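Local coordinates for protein endonuclease IV (Thermus thermophilus, PDB 3AAM) that cleaves phosphodiester bonds at apurinic or apyrimidinic sites during DNA repair, as a metal-dependent TIM-barrel endonuclease, and also has 3'-5' exonuclease activity, at residues Leu8-Lys13 with Ala17-Glu22. Sequence-based numbering, arbitrary orientation.
Sequences LSIAGK and AGAVEE
Leu-8 lies against the helix with its CB 4.0 Å from the CB of Ala-19. With CG anti to its own carbonyl carbon (chi1 -51°), the branch is set slantwise over the helix: CD1 comes 3.2 Å from Ala-19 O, a tight contact, while CD2 packs 3.9 Å from OE1 of Glu-22. The forked leucine end thus lets one methyl meet the helix backbone and the other the Glu-22 chain, and the small methyl of Ala-19 lets the loop come close. No direct hydrogen bond joins the segments; two waters bridge the Ser-9 backbone to Glu-22. One accepts from Ser-9 N and donates to Glu-22 OE1, the other donates both to Ser-9 O and to that same OE1. The extended Glu-22 chain is long enough to bring its carboxylate to this backbone, and its OE2 forms a salt bridge with Arg-251. Ser-9 OG accepts from Ala-11 N (3.1 Å, N-H...O 160°), closing an ST turn whose small hydroxyl side chain suits this exposed position. Ile-10 grazes the Ala-19 methyl with CG2. The contact folds the loop after barrel strand 3-6 back onto helix 15-26, within a beta-alpha-beta unit: Leu-8 pairs by backbone with Gln-32 of strand 31-34, Ile-10 and Ala-19 touch Ile-33, and Val-20 packs against helix 48-60.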
ATOM      1  N   LEU A   8      -2.277  10.302   3.487  1.00  7.75           N
ATOM      2  CA  LEU A   8      -2.784  11.662   3.638  1.00  7.18           C
ATOM      3  C   LEU A   8      -4.168  11.844   3.027  1.00  8.43           C
ATOM      4  O   LEU A   8      -4.535  11.150   2.078  1.00  9.17           O
ATOM      5  CB  LEU A   8      -1.806  12.643   2.983  1.00  6.61           C
ATOM      6  CG  LEU A   8      -0.335  12.503   3.394  1.00  7.71           C
ATOM      7  CD1 LEU A   8       0.521  13.441   2.551  1.00  8.80           C
ATOM      8  CD2 LEU A   8      -0.180  12.806   4.876  1.00  9.88           C
ATOM      9  N   SER A   9      -4.914  12.803   3.568  1.00  8.22           N
ATOM     10  CA  SER A   9      -6.263  13.095   3.099  1.00  9.63           C
ATOM     11  C   SER A   9      -6.288  13.928   1.826  1.00 11.10           C
ATOM     12  O   SER A   9      -5.383  14.723   1.571  1.00 12.29           O
ATOM     13  CB  SER A   9      -7.040  13.833   4.191  1.00  9.71           C
ATOM     14  OG  SER A   9      -8.301  14.257   3.708  1.00 11.37           O
ATOM     15  N   ILE A  10      -7.332  13.736   1.025  1.00 11.08           N
ATOM     16  CA  ILE A  10      -7.494  14.497  -0.206  1.00 12.52           C
ATOM     17  C   ILE A  10      -8.804  15.271  -0.154  1.00 13.36           C
ATOM     18  O   ILE A  10      -9.210  15.894  -1.137  1.00 13.87           O
ATOM     19  CB  ILE A  10      -7.499  13.589  -1.459  1.00 13.16           C
ATOM     20  CG1 ILE A  10      -8.668  12.603  -1.401  1.00 14.22           C
ATOM     21  CG2 ILE A  10      -6.182  12.836  -1.556  1.00 12.18           C
ATOM     22  CD1 ILE A  10      -8.909  11.872  -2.712  1.00 16.14           C
ATOM     23  N   ALA A  11      -9.464  15.234   1.000  1.00 13.16           N
ATOM     24  CA  ALA A  11     -10.729  15.941   1.172  1.00 16.43           C
ATOM     25  C   ALA A  11     -10.488  17.443   1.284  1.00 16.95           C
ATOM     26  O   ALA A  11      -9.381  17.885   1.587  1.00 19.74           O
ATOM     27  CB  ALA A  11     -11.445  15.432   2.419  1.00 16.18           C
ATOM     28  N   GLY A  12     -11.527  18.229   1.032  1.00 19.51           N
ATOM     29  CA  GLY A  12     -11.382  19.671   1.131  1.00 19.27           C
ATOM     30  C   GLY A  12     -11.097  20.378  -0.180  1.00 18.90           C
ATOM     31  O   GLY A  12     -10.924  19.747  -1.222  1.00 19.81           O
ATOM     32  N   LYS A  13     -11.027  21.703  -0.107  1.00 18.27           N
ATOM     33  CA  LYS A  13     -10.790  22.561  -1.264  1.00 18.44           C
ATOM     34  C   LYS A  13      -9.420  22.398  -1.920  1.00 18.42           C
ATOM     35  O   LYS A  13      -9.235  22.793  -3.069  1.00 17.32           O
ATOM     36  CB  LYS A  13     -10.990  24.023  -0.858  1.00 19.51           C
ATOM     37  CG  LYS A  13     -12.368  24.314  -0.273  1.00 23.14           C
ATOM     38  CD  LYS A  13     -13.451  24.348  -1.345  1.00 24.87           C
ATOM     39  CE  LYS A  13     -13.300  25.578  -2.228  1.00 26.50           C
ATOM     40  NZ  LYS A  13     -14.473  25.811  -3.121  1.00 28.24           N
ATOM     41  N   ALA A  17      -3.999  18.068  -4.336  1.00 11.53           N
ATOM     42  CA  ALA A  17      -2.862  18.973  -4.213  1.00 12.58           C
ATOM     43  C   ALA A  17      -2.562  19.205  -2.736  1.00 11.62           C
ATOM     44  O   ALA A  17      -1.410  19.401  -2.347  1.00 10.98           O
ATOM     45  CB  ALA A  17      -3.167  20.299  -4.903  1.00 14.47           C
ATOM     46  N   GLY A  18      -3.607  19.179  -1.915  1.00 11.64           N
ATOM     47  CA  GLY A  18      -3.430  19.385  -0.490  1.00 10.64           C
ATOM     48  C   GLY A  18      -2.538  18.331   0.142  1.00  9.39           C
ATOM     49  O   GLY A  18      -1.789  18.616   1.078  1.00 10.07           O
ATOM     50  N   ALA A  19      -2.619  17.107  -0.369  1.00  9.69           N
ATOM     51  CA  ALA A  19      -1.806  16.019   0.157  1.00  8.99           C
ATOM     52  C   ALA A  19      -0.331  16.267  -0.130  1.00  9.18           C
ATOM     53  O   ALA A  19       0.526  16.004   0.714  1.00  9.44           O
ATOM     54  CB  ALA A  19      -2.247  14.688  -0.453  1.00  8.70           C
ATOM     55  N   VAL A  20      -0.029  16.758  -1.329  1.00  9.22           N
ATOM     56  CA  VAL A  20       1.355  17.043  -1.681  1.00 10.22           C
ATOM     57  C   VAL A  20       1.896  18.099  -0.717  1.00  8.78           C
ATOM     58  O   VAL A  20       3.003  17.972  -0.195  1.00  9.52           O
ATOM     59  CB  VAL A  20       1.481  17.577  -3.130  1.00  9.68           C
ATOM     60  CG1 VAL A  20       2.947  17.834  -3.464  1.00 10.87           C
ATOM     61  CG2 VAL A  20       0.889  16.579  -4.112  1.00 11.04           C
ATOM     62  N   GLU A  21       1.104  19.139  -0.471  1.00 10.90           N
ATOM     63  CA  GLU A  21       1.527  20.205   0.431  1.00  9.97           C
ATOM     64  C   GLU A  21       1.754  19.710   1.850  1.00  8.63           C
ATOM     65  O   GLU A  21       2.719  20.112   2.505  1.00  8.87           O
ATOM     66  CB  GLU A  21       0.497  21.332   0.452  1.00 10.78           C
ATOM     67  CG  GLU A  21       0.282  21.993  -0.896  1.00 12.17           C
ATOM     68  CD  GLU A  21      -0.594  23.219  -0.802  1.00 15.23           C
ATOM     69  OE1 GLU A  21      -1.040  23.711  -1.860  1.00 16.28           O
ATOM     70  OE2 GLU A  21      -0.827  23.696   0.330  1.00 17.43           O
ATOM     71  N   GLU A  22       0.867  18.843   2.333  1.00  9.08           N
ATOM     72  CA  GLU A  22       1.001  18.317   3.684  1.00  8.67           C
ATOM     73  C   GLU A  22       2.235  17.427   3.811  1.00  8.66           C
ATOM     74  O   GLU A  22       2.901  17.421   4.849  1.00  7.64           O
ATOM     75  CB  GLU A  22      -0.258  17.544   4.095  1.00  8.39           C
ATOM     76  CG  GLU A  22      -0.149  16.912   5.480  1.00  9.04           C
ATOM     77  CD  GLU A  22      -1.450  16.312   5.971  1.00  9.59           C
ATOM     78  OE1 GLU A  22      -2.330  16.025   5.133  1.00 10.86           O
ATOM     79  OE2 GLU A  22      -1.585  16.115   7.199  1.00 12.42           O
TER
HETATM   80  O   HOH W   1      -4.033  14.216   5.955  1.00  8.30           O
HETATM   81  O   HOH W   2      -3.826  16.465   2.900  1.00 17.70           O